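Local coordinates for fucolectin-related protein (Streptococcus pneumoniae, PDB 2WMF) that probably hydrolyses host blood-group carbohydrate antigens, acting as the catalytic module of a family 98 glycoside hydrolase, at residues E107-N112 with K139-K144; T244-E249 with A268-S273; A337-G342 with L374-E379; W431-S436 with L458-T463. One frame throughout, in Å; residues are numbered along the deposited sequence.

Interaction 1. Residues E107-N112 with K139-K144; sequences EAQSLN and KYSVLK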
# COMPACT_ATOMS: atom_id res chain seq x y z
N GLU A 107 -14.27 -22.04 -12.02
CA GLU A 107 -12.86 -22.41 -12.11
C GLU A 107 -12.20 -22.28 -10.73
O GLU A 107 -11.48 -23.18 -10.29
CB GLU A 107 -12.21 -21.56 -13.18
CG GLU A 107 -10.90 -21.97 -13.61
CD GLU A 107 -10.36 -21.03 -14.68
OE1 GLU A 107 -11.16 -20.35 -15.38
OE2 GLU A 107 -9.12 -20.97 -14.82
N ALA A 108 -12.43 -21.15 -10.05
CA ALA A 108 -11.85 -20.95 -8.70
C ALA A 108 -12.33 -22.01 -7.71
O ALA A 108 -11.54 -22.51 -6.85
CB ALA A 108 -12.15 -19.53 -8.15
N GLN A 109 -13.61 -22.32 -7.76
CA GLN A 109 -14.16 -23.33 -6.82
C GLN A 109 -13.51 -24.68 -7.07
O GLN A 109 -13.14 -25.36 -6.12
CB GLN A 109 -15.68 -23.41 -6.95
CG GLN A 109 -16.33 -24.25 -5.88
CD GLN A 109 -16.35 -23.58 -4.54
OE1 GLN A 109 -16.73 -22.41 -4.41
NE2 GLN A 109 -15.96 -24.34 -3.50
N SER A 110 -13.34 -25.05 -8.34
CA SER A 110 -12.71 -26.35 -8.67
C SER A 110 -11.24 -26.47 -8.17
O SER A 110 -10.77 -27.57 -7.84
CB SER A 110 -12.80 -26.61 -10.16
OG SER A 110 -11.85 -25.84 -10.87
N LEU A 111 -10.54 -25.32 -8.10
CA LEU A 111 -9.16 -25.24 -7.63
C LEU A 111 -8.96 -24.77 -6.18
O LEU A 111 -7.82 -24.68 -5.68
CB LEU A 111 -8.37 -24.32 -8.57
CG LEU A 111 -8.25 -24.76 -10.05
CD1 LEU A 111 -7.60 -23.67 -10.93
CD2 LEU A 111 -7.48 -26.07 -10.16
N ASN A 112 -10.07 -24.54 -5.48
CA ASN A 112 -10.06 -23.99 -4.12
C ASN A 112 -9.28 -22.70 -3.94
O ASN A 112 -8.61 -22.48 -2.93
CB ASN A 112 -9.70 -25.03 -3.04
CG ASN A 112 -10.91 -25.46 -2.31
OD1 ASN A 112 -11.45 -24.71 -1.46
ND2 ASN A 112 -11.45 -26.60 -2.71
N LYS A 139 -23.69 -20.38 -3.27
CA LYS A 139 -23.18 -21.45 -4.10
C LYS A 139 -21.68 -21.70 -3.98
O LYS A 139 -21.23 -22.84 -4.14
CB LYS A 139 -23.56 -21.16 -5.53
CG LYS A 139 -23.10 -22.27 -6.48
CD LYS A 139 -23.92 -22.34 -7.74
CE LYS A 139 -23.47 -23.55 -8.56
NZ LYS A 139 -24.24 -23.63 -9.84
N TYR A 140 -20.90 -20.63 -3.77
CA TYR A 140 -19.45 -20.69 -3.89
C TYR A 140 -18.75 -20.34 -2.57
O TYR A 140 -18.68 -19.16 -2.18
CB TYR A 140 -18.98 -19.73 -4.99
CG TYR A 140 -19.48 -20.09 -6.37
CD1 TYR A 140 -18.98 -21.23 -7.03
CD2 TYR A 140 -20.51 -19.37 -6.98
CE1 TYR A 140 -19.44 -21.59 -8.27
CE2 TYR A 140 -20.99 -19.74 -8.26
CZ TYR A 140 -20.44 -20.87 -8.88
OH TYR A 140 -20.89 -21.24 -10.11
N SER A 141 -18.19 -21.36 -1.91
CA SER A 141 -17.41 -21.13 -0.69
C SER A 141 -16.12 -20.31 -0.97
O SER A 141 -15.61 -19.66 -0.07
CB SER A 141 -17.05 -22.47 0.00
OG SER A 141 -16.20 -23.26 -0.78
N VAL A 142 -15.61 -20.39 -2.20
CA VAL A 142 -14.39 -19.61 -2.56
C VAL A 142 -14.67 -18.10 -2.72
O VAL A 142 -13.73 -17.32 -2.76
CB VAL A 142 -13.68 -20.11 -3.85
CG1 VAL A 142 -13.14 -21.54 -3.66
CG2 VAL A 142 -14.56 -20.00 -5.05
N LEU A 143 -15.93 -17.70 -2.82
CA LEU A 143 -16.26 -16.29 -3.00
C LEU A 143 -16.14 -15.60 -1.63
O LEU A 143 -16.99 -15.76 -0.79
CB LEU A 143 -17.64 -16.10 -3.61
CG LEU A 143 -18.08 -14.64 -3.83
CD1 LEU A 143 -17.01 -13.86 -4.67
CD2 LEU A 143 -19.51 -14.50 -4.43
N LYS A 144 -15.10 -14.78 -1.48
CA LYS A 144 -14.77 -14.16 -0.20
C LYS A 144 -15.29 -12.75 -0.04
O LYS A 144 -15.32 -12.22 1.07
CB LYS A 144 -13.23 -14.18 0.04
CG LYS A 144 -12.60 -15.57 -0.05
CD LYS A 144 -13.24 -16.49 1.01
CE LYS A 144 -12.46 -17.75 1.18
NZ LYS A 144 -12.33 -18.35 -0.07
O HOH W 1 -13.61 -23.11 0.20
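Both ends of the Q109 amide are used against the turn that leads into strand 143-149. OE1 of Q109 accepts the backbone N-H of V142 at 3.2 Å, almost straight at the hydrogen (172°), though the donor sits somewhat off the carbonyl plane. NE2 of Q109 donates a hydrogen bond to OG of S141 at 2.9 Å, with the hydroxyl lying in the amide plane. The side chain leaves the helix with CG trans to the backbone N (chi1 -171°) and then bends at CG, which carries the amide across to the turn. There OE1 also lies at the edge of the Y140 ring, near its plane, 3.6 Å from Y140 CD1. Beside the amide, V142 points at the helix and sets CG2 4.0 Å from A108 CB.

A water joins N112 OD1 to S141 OG, the latter at 2.8 Å, and so links the Schellman motif at N112 to the type I turn Y140-L143. Further out, Y140 OH bonds to E106 on the same helix, and V142 shares a backbone bond with V115 of the neighbouring barrel strand. The contact thus illustrates how a (beta/alpha)8 barrel seats the end of helix 95-111 on the start of a strand. Because the turn offers Q109 an N-H at one site and a hydroxyl oxygen at the other, the amide has one fitting orientation: flipped, it would set NH2 against N-H.

Interaction 2. Residues T244-E249 with A268-S273; sequences TWKWWE and ASEPES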
# COMPACT_ATOMS: atom_id res chain seq x y z
N THR A 244 0.94 1.96 -9.67
CA THR A 244 2.16 2.45 -10.38
C THR A 244 1.79 3.33 -11.61
O THR A 244 2.67 3.99 -12.17
CB THR A 244 3.08 1.33 -10.81
OG1 THR A 244 2.41 0.47 -11.72
CG2 THR A 244 3.59 0.50 -9.55
N TRP A 245 0.50 3.36 -11.97
CA TRP A 245 0.02 4.36 -12.94
C TRP A 245 0.29 5.79 -12.44
O TRP A 245 0.32 6.74 -13.24
CB TRP A 245 -1.48 4.21 -13.24
CG TRP A 245 -1.86 3.19 -14.28
CD1 TRP A 245 -2.37 1.94 -14.07
CD2 TRP A 245 -1.83 3.38 -15.70
NE1 TRP A 245 -2.63 1.33 -15.27
CE2 TRP A 245 -2.34 2.20 -16.29
CE3 TRP A 245 -1.44 4.43 -16.52
CZ2 TRP A 245 -2.43 2.02 -17.68
CZ3 TRP A 245 -1.54 4.26 -17.92
CH2 TRP A 245 -2.02 3.05 -18.47
N LYS A 246 0.50 5.98 -11.13
CA LYS A 246 0.91 7.33 -10.64
C LYS A 246 2.14 7.84 -11.41
O LYS A 246 2.29 9.08 -11.64
CB LYS A 246 1.14 7.36 -9.13
CG LYS A 246 2.45 6.73 -8.62
CD LYS A 246 2.68 6.99 -7.14
CE LYS A 246 1.60 6.44 -6.24
NZ LYS A 246 1.40 4.96 -6.32
N TRP A 247 3.03 6.92 -11.76
CA TRP A 247 4.29 7.28 -12.42
C TRP A 247 3.97 7.94 -13.79
O TRP A 247 4.56 8.98 -14.16
CB TRP A 247 5.22 6.06 -12.54
CG TRP A 247 6.68 6.37 -12.63
CD1 TRP A 247 7.44 6.33 -13.74
CD2 TRP A 247 7.57 6.70 -11.55
NE1 TRP A 247 8.77 6.62 -13.44
CE2 TRP A 247 8.86 6.89 -12.10
CE3 TRP A 247 7.40 6.85 -10.16
CZ2 TRP A 247 9.97 7.19 -11.30
CZ3 TRP A 247 8.50 7.16 -9.39
CH2 TRP A 247 9.76 7.34 -9.95
N TRP A 248 3.01 7.36 -14.50
CA TRP A 248 2.47 7.90 -15.78
C TRP A 248 1.75 9.22 -15.55
O TRP A 248 1.95 10.18 -16.30
CB TRP A 248 1.52 6.87 -16.39
CG TRP A 248 0.93 7.28 -17.71
CD1 TRP A 248 1.47 7.09 -18.96
CD2 TRP A 248 -0.32 7.92 -17.90
NE1 TRP A 248 0.62 7.59 -19.91
CE2 TRP A 248 -0.49 8.10 -19.28
CE3 TRP A 248 -1.33 8.35 -17.03
CZ2 TRP A 248 -1.62 8.69 -19.82
CZ3 TRP A 248 -2.47 8.94 -17.58
CH2 TRP A 248 -2.59 9.12 -18.97
N GLU A 249 0.94 9.31 -14.50
CA GLU A 249 0.20 10.55 -14.20
C GLU A 249 1.17 11.74 -13.98
O GLU A 249 0.86 12.88 -14.36
CB GLU A 249 -0.70 10.36 -12.98
CG GLU A 249 -1.87 9.36 -13.19
CD GLU A 249 -3.02 9.90 -14.03
OE1 GLU A 249 -3.02 11.12 -14.37
OE2 GLU A 249 -3.95 9.07 -14.33
N ALA A 268 5.43 0.72 -15.57
CA ALA A 268 6.42 -0.31 -15.26
C ALA A 268 7.75 0.30 -14.78
O ALA A 268 8.79 -0.38 -14.76
CB ALA A 268 6.61 -1.27 -16.50
N SER A 269 7.69 1.56 -14.33
CA SER A 269 8.87 2.31 -13.97
C SER A 269 8.95 2.85 -12.52
O SER A 269 9.97 3.38 -12.12
CB SER A 269 9.11 3.43 -14.98
OG SER A 269 9.34 2.90 -16.29
N GLU A 270 7.89 2.69 -11.73
CA GLU A 270 7.99 3.05 -10.30
C GLU A 270 8.97 2.04 -9.65
O GLU A 270 8.76 0.82 -9.77
CB GLU A 270 6.65 2.97 -9.60
CG GLU A 270 6.78 3.29 -8.11
CD GLU A 270 5.51 3.46 -7.32
OE1 GLU A 270 4.44 3.68 -7.90
OE2 GLU A 270 5.64 3.39 -6.04
N PRO A 271 10.03 2.53 -8.98
CA PRO A 271 10.99 1.59 -8.38
C PRO A 271 10.31 0.52 -7.51
O PRO A 271 9.38 0.80 -6.74
CB PRO A 271 11.90 2.50 -7.57
CG PRO A 271 11.86 3.77 -8.32
CD PRO A 271 10.45 3.93 -8.79
N GLU A 272 10.78 -0.71 -7.68
CA GLU A 272 10.22 -1.88 -6.94
C GLU A 272 10.18 -1.65 -5.44
O GLU A 272 9.16 -1.88 -4.78
CB GLU A 272 11.01 -3.15 -7.27
CG GLU A 272 10.82 -3.64 -8.73
CD GLU A 272 11.75 -3.08 -9.78
OE1 GLU A 272 12.36 -1.98 -9.58
OE2 GLU A 272 11.87 -3.78 -10.84
N SER A 273 11.29 -1.21 -4.88
CA SER A 273 11.34 -0.96 -3.43
C SER A 273 10.42 0.18 -3.01
O SER A 273 9.95 0.25 -1.87
CB SER A 273 12.76 -0.66 -2.99
OG SER A 273 13.24 0.42 -3.75
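The amino group of K246 reaches E270 OE1 in a long salt bridge of 3.7 Å, while other partners grip the same nitrogen: E278 in a second salt bridge, and D243 O and N213 OD1 in hydrogen bonds. The setting is a (beta/alpha)8 barrel, where residues 244-249 follow directly on strand 237-243 and residues 268-273 lead into helix 272-283, with P271 as its N-cap residue. K246 is curled at its far end (chi3 61°, chi4 60°), which brings NZ round to the side of the E270 carboxylate. E270 does the opposite. Its chain is stretched out with CG trans to the backbone N, and OE1 slides in against T244, 3.6 Å from T244 CA and 3.7 Å from T244 CG2. The hydroxyl of T244 is engaged with Y267 O.

The largest flat surface in the contact belongs to W247, one face of which lies against the backbone of 269-271. E270 CA stands 4.1 Å from the centroid of the W247 six-membered ring, 21° off the normal, and P271 CD is at the same distance from that centroid; both are CH-pi contacts. S269 O rests over the rim of that face, while W247 NE1 bonds to T253. The contact also buries E270 N, for which the model has no hydrogen-bonding partner. At the far end of the indole, W247 CH2 meets P271 CD at 3.7 Å, the two side chains crossing at about a right angle.

Interaction 3. Residues A337-G342 with L374-E379; sequences AVFWNG and LPVIHE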
# COMPACT_ATOMS: atom_id res chain seq x y z
N ALA A 337 -2.59 13.91 19.00
CA ALA A 337 -3.58 14.84 18.47
C ALA A 337 -4.30 14.22 17.30
O ALA A 337 -3.73 13.37 16.59
CB ALA A 337 -2.90 16.17 17.97
N VAL A 338 -5.57 14.63 17.12
CA VAL A 338 -6.34 14.31 15.92
C VAL A 338 -6.90 15.59 15.35
O VAL A 338 -7.03 16.60 16.06
CB VAL A 338 -7.52 13.32 16.19
CG1 VAL A 338 -7.00 12.05 16.79
CG2 VAL A 338 -8.63 13.93 17.09
N PHE A 339 -7.19 15.56 14.06
CA PHE A 339 -7.90 16.66 13.42
C PHE A 339 -9.32 16.19 13.16
O PHE A 339 -9.54 15.20 12.42
CB PHE A 339 -7.25 17.09 12.12
CG PHE A 339 -7.92 18.29 11.48
CD1 PHE A 339 -7.48 19.59 11.75
CD2 PHE A 339 -9.03 18.13 10.68
CE1 PHE A 339 -8.11 20.68 11.19
CE2 PHE A 339 -9.69 19.22 10.14
CZ PHE A 339 -9.22 20.49 10.39
N TRP A 340 -10.28 16.89 13.75
CA TRP A 340 -11.71 16.64 13.56
C TRP A 340 -12.30 17.62 12.56
O TRP A 340 -12.11 18.86 12.70
CB TRP A 340 -12.46 16.80 14.89
CG TRP A 340 -13.93 16.49 14.82
CD1 TRP A 340 -14.52 15.43 14.21
CD2 TRP A 340 -14.97 17.21 15.47
NE1 TRP A 340 -15.88 15.46 14.41
CE2 TRP A 340 -16.19 16.55 15.17
CE3 TRP A 340 -15.01 18.39 16.22
CZ2 TRP A 340 -17.42 17.01 15.63
CZ3 TRP A 340 -16.27 18.86 16.68
CH2 TRP A 340 -17.44 18.17 16.35
N ASN A 341 -12.99 17.05 11.59
CA ASN A 341 -13.64 17.79 10.51
C ASN A 341 -14.91 18.50 10.95
O ASN A 341 -15.61 19.06 10.11
CB ASN A 341 -14.04 16.87 9.35
CG ASN A 341 -12.98 16.71 8.30
OD1 ASN A 341 -11.87 17.25 8.39
ND2 ASN A 341 -13.34 15.97 7.26
N GLY A 342 -15.22 18.53 12.24
CA GLY A 342 -16.50 19.10 12.73
C GLY A 342 -16.70 20.61 12.67
O GLY A 342 -17.84 21.05 12.79
N LEU A 374 -1.27 11.42 11.07
CA LEU A 374 -2.16 12.16 11.98
C LEU A 374 -3.63 11.82 11.59
O LEU A 374 -4.03 12.02 10.45
CB LEU A 374 -1.91 13.66 11.85
CG LEU A 374 -0.79 14.25 12.67
CD1 LEU A 374 -0.46 15.69 12.23
CD2 LEU A 374 -1.21 14.24 14.18
N PRO A 375 -4.40 11.19 12.49
CA PRO A 375 -5.78 10.85 12.13
C PRO A 375 -6.66 12.08 11.87
O PRO A 375 -6.59 13.09 12.62
CB PRO A 375 -6.29 10.08 13.36
CG PRO A 375 -5.05 9.59 14.06
CD PRO A 375 -4.08 10.73 13.86
N VAL A 376 -7.46 11.99 10.81
CA VAL A 376 -8.55 12.90 10.57
C VAL A 376 -9.83 12.16 10.88
O VAL A 376 -10.06 11.07 10.36
CB VAL A 376 -8.56 13.47 9.11
CG1 VAL A 376 -9.92 14.15 8.81
CG2 VAL A 376 -7.45 14.45 8.93
N ILE A 377 -10.62 12.74 11.79
CA ILE A 377 -11.89 12.15 12.18
C ILE A 377 -13.04 12.88 11.44
O ILE A 377 -13.11 14.10 11.42
CB ILE A 377 -12.11 12.22 13.71
CG1 ILE A 377 -10.88 11.69 14.50
CG2 ILE A 377 -13.40 11.41 14.11
CD1 ILE A 377 -10.49 10.24 14.14
N HIS A 378 -13.94 12.10 10.88
CA HIS A 378 -15.04 12.62 10.06
C HIS A 378 -16.06 13.40 10.90
O HIS A 378 -16.25 13.14 12.11
CB HIS A 378 -15.70 11.43 9.37
CG HIS A 378 -16.63 11.81 8.26
ND1 HIS A 378 -17.96 12.10 8.47
CD2 HIS A 378 -16.41 11.87 6.92
CE1 HIS A 378 -18.52 12.36 7.29
NE2 HIS A 378 -17.60 12.21 6.33
N GLU A 379 -16.72 14.37 10.27
CA GLU A 379 -17.70 15.20 10.95
C GLU A 379 -18.88 14.45 11.58
O GLU A 379 -19.50 14.98 12.51
CB GLU A 379 -18.26 16.25 9.97
CG GLU A 379 -19.10 15.69 8.86
CD GLU A 379 -19.16 16.62 7.66
OE1 GLU A 379 -20.16 17.37 7.59
OE2 GLU A 379 -18.24 16.57 6.81
O HOH W 2 -16.18 15.08 7.37
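Residues 337-342 and 374-379 run side by side in the same direction, 20° apart, as parallel strands: F339 pairs with V376 and W340 with I377. F339 bonds to the neighbour through both its N and its O, the N donating to P375 O at 2.9 Å and the O accepting from I377 N at 2.8 Å; N341 N then donates to I377 O at 3.0 Å. Strand 337-340 is the middle member of a three-stranded parallel sheet, with strand 394-396 as its other neighbour.

On one face F339 CB meets V376 CG2. On the other, W340, with CG trans to the backbone N (chi1 -177°), lays CD1 against I377 CB, and helix 383-389 packs there through I386. W340 points its NE1 to H378 O, which sits at the ring edge, but this bond is weak (3.3 Å, 129°) and NE1 has a second weak acceptor in I381 O. G342 CA lies 3.4 Å above the indole, over its centre, so the chain folds back on the tryptophan just after the strand. V376 touches helix 219-231, and H378 NE2 bonds to E188 O of helix 184-192, which joins this small sheet to helices of the barrel.

Beyond the strands a water is held by three bonds: it accepts from N341 ND2 and E379 N and donates to E379 OE2 at 2.6 Å, resting over the face of the H378 ring. N341 is gripped at both ends, OD1 by I346 N and ND2 also by E188 OE2, which fixes its amide. With R345 and the water both at OE2, E379 is probably kept ionised.

Interaction 4. Residues W431-S436 with L458-T463; sequences WYIYNS and LSLDLT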
# COMPACT_ATOMS: atom_id res chain seq x y z
N TRP A 431 12.37 0.94 14.53
CA TRP A 431 12.43 2.07 13.64
C TRP A 431 12.09 1.60 12.24
O TRP A 431 12.63 0.60 11.75
CB TRP A 431 13.86 2.65 13.59
CG TRP A 431 14.27 3.50 14.76
CD1 TRP A 431 15.25 3.21 15.72
CD2 TRP A 431 13.82 4.82 15.03
NE1 TRP A 431 15.39 4.28 16.59
CE2 TRP A 431 14.55 5.30 16.18
CE3 TRP A 431 12.90 5.66 14.42
CZ2 TRP A 431 14.38 6.57 16.69
CZ3 TRP A 431 12.74 6.94 14.93
CH2 TRP A 431 13.46 7.37 16.07
N TYR A 432 11.21 2.35 11.57
CA TYR A 432 10.83 2.16 10.17
C TYR A 432 11.38 3.39 9.39
O TYR A 432 11.08 4.53 9.73
CB TYR A 432 9.30 2.03 10.00
CG TYR A 432 8.84 0.66 10.39
CD1 TYR A 432 8.71 -0.33 9.43
CD2 TYR A 432 8.69 0.30 11.73
CE1 TYR A 432 8.42 -1.64 9.76
CE2 TYR A 432 8.39 -1.05 12.10
CZ TYR A 432 8.25 -2.01 11.13
OH TYR A 432 7.97 -3.33 11.48
N ILE A 433 12.18 3.12 8.35
CA ILE A 433 13.04 4.13 7.75
C ILE A 433 12.99 4.04 6.21
O ILE A 433 12.97 2.94 5.65
CB ILE A 433 14.51 3.87 8.16
CG1 ILE A 433 14.65 3.86 9.69
CG2 ILE A 433 15.46 4.85 7.52
CD1 ILE A 433 15.52 2.73 10.17
N TYR A 434 13.03 5.19 5.55
CA TYR A 434 13.32 5.23 4.11
C TYR A 434 13.86 6.58 3.65
O TYR A 434 13.74 7.60 4.32
CB TYR A 434 12.15 4.77 3.26
CG TYR A 434 10.78 5.44 3.35
CD1 TYR A 434 10.60 6.79 3.02
CD2 TYR A 434 9.63 4.70 3.73
CE1 TYR A 434 9.35 7.39 3.11
CE2 TYR A 434 8.37 5.29 3.77
CZ TYR A 434 8.21 6.63 3.44
OH TYR A 434 6.96 7.21 3.44
N ASN A 435 14.44 6.54 2.44
CA ASN A 435 14.82 7.74 1.73
C ASN A 435 13.53 8.24 1.02
O ASN A 435 12.90 7.47 0.30
CB ASN A 435 15.91 7.41 0.71
CG ASN A 435 16.35 8.62 -0.13
OD1 ASN A 435 15.51 9.40 -0.59
ND2 ASN A 435 17.68 8.81 -0.25
N SER A 436 13.15 9.49 1.29
CA SER A 436 11.88 10.05 0.84
C SER A 436 11.86 10.68 -0.55
O SER A 436 10.84 11.27 -0.94
CB SER A 436 11.35 11.10 1.84
OG SER A 436 12.18 12.22 1.91
N LEU A 458 22.21 4.58 16.14
CA LEU A 458 22.40 3.87 14.88
C LEU A 458 22.17 4.88 13.78
O LEU A 458 21.14 5.56 13.74
CB LEU A 458 21.42 2.68 14.81
CG LEU A 458 21.48 1.76 13.60
CD1 LEU A 458 20.87 0.40 13.96
CD2 LEU A 458 20.71 2.34 12.41
N SER A 459 23.15 5.04 12.92
CA SER A 459 22.98 5.89 11.75
C SER A 459 22.90 5.11 10.43
O SER A 459 23.48 4.04 10.28
CB SER A 459 24.18 6.83 11.69
OG SER A 459 24.16 7.70 12.83
N LEU A 460 22.23 5.72 9.44
CA LEU A 460 22.12 5.15 8.10
C LEU A 460 22.32 6.24 7.05
O LEU A 460 21.80 7.38 7.20
CB LEU A 460 20.73 4.49 7.85
CG LEU A 460 20.49 3.18 8.59
CD1 LEU A 460 18.99 2.88 8.65
CD2 LEU A 460 21.18 2.08 7.77
N ASP A 461 23.05 5.87 6.00
CA ASP A 461 23.16 6.64 4.77
C ASP A 461 22.48 5.79 3.72
O ASP A 461 22.87 4.63 3.49
CB ASP A 461 24.62 6.95 4.43
CG ASP A 461 24.78 7.85 3.22
OD1 ASP A 461 23.85 8.54 2.82
OD2 ASP A 461 25.92 7.86 2.67
N LEU A 462 21.45 6.40 3.11
CA LEU A 462 20.49 5.69 2.27
C LEU A 462 20.40 6.33 0.88
O LEU A 462 20.12 7.50 0.77
CB LEU A 462 19.09 5.77 2.85
CG LEU A 462 18.90 5.36 4.30
CD1 LEU A 462 17.77 6.16 4.99
CD2 LEU A 462 18.71 3.85 4.32
N THR A 463 20.61 5.54 -0.15
CA THR A 463 20.35 6.01 -1.49
C THR A 463 18.85 6.02 -1.74
O THR A 463 18.08 5.37 -1.01
CB THR A 463 21.05 5.16 -2.58
OG1 THR A 463 20.43 3.87 -2.69
CG2 THR A 463 22.56 5.02 -2.34
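N435, L462 and I433 carry most of this contact, in which two antiparallel sheets lie face to face as in a beta sandwich. Strands 431-434 and 458-462 belong to different sheets; their axes come within 9.1 Å and cross at -26°, the shallow angle of aligned sheet packing. Side chains, not backbone pairing, therefore bridge the gap.

I433 meets the other sheet with both of its methyl groups. CG2 meets L462 CD1 at 3.7 Å, the two chains crossing at about a right angle, and CD1 of I433 meets L460 CD1 at 3.8 Å. With CG1 beside the backbone N (chi1 -56°), the isoleucine spreads its branches over both leucines at once. L448 and V470 from neighbouring strands also touch I433, and T531 and L533 back L460.

Where the strands end the sheets draw together, and N435 comes within 6.1 Å of L462 (CA to CA). CG of N435 is trans to its backbone N, and ND2 reaches over to L462 O at 3.0 Å; the donor lies well above that carbonyl's plane, so the bond is not along a lone pair. ND2 also serves K442 O, and OD1 takes N437 N. With two acceptors at ND2 and a donor at OD1, the amide's bonding capacity is probably filled, so a buried polar group can close the end of an apolar interface with its bonding needs met inside the protein.

Read from the N terminus, the four contacts follow one another in series; none nests in or crosses another. Interaction 1 closes a loop holding strand 115-121 and helix 130-139 within the closed eight-stranded barrel. Interaction 2 closes a shorter excursion without helix or strand, between the seventh barrel strand and the helix preceding the eighth. Interaction 3 closes a long irregular connection and builds a small parallel sheet beside barrel helices. Interaction 4 then joins two facing antiparallel sheets around the hairpin strand 444-449. Interactions 1 and 4 lie on opposite sides of the chain's centre, whereas interactions 2 and 4 come within about 7 Å at their nearest atoms, where barrel and sandwich adjoin.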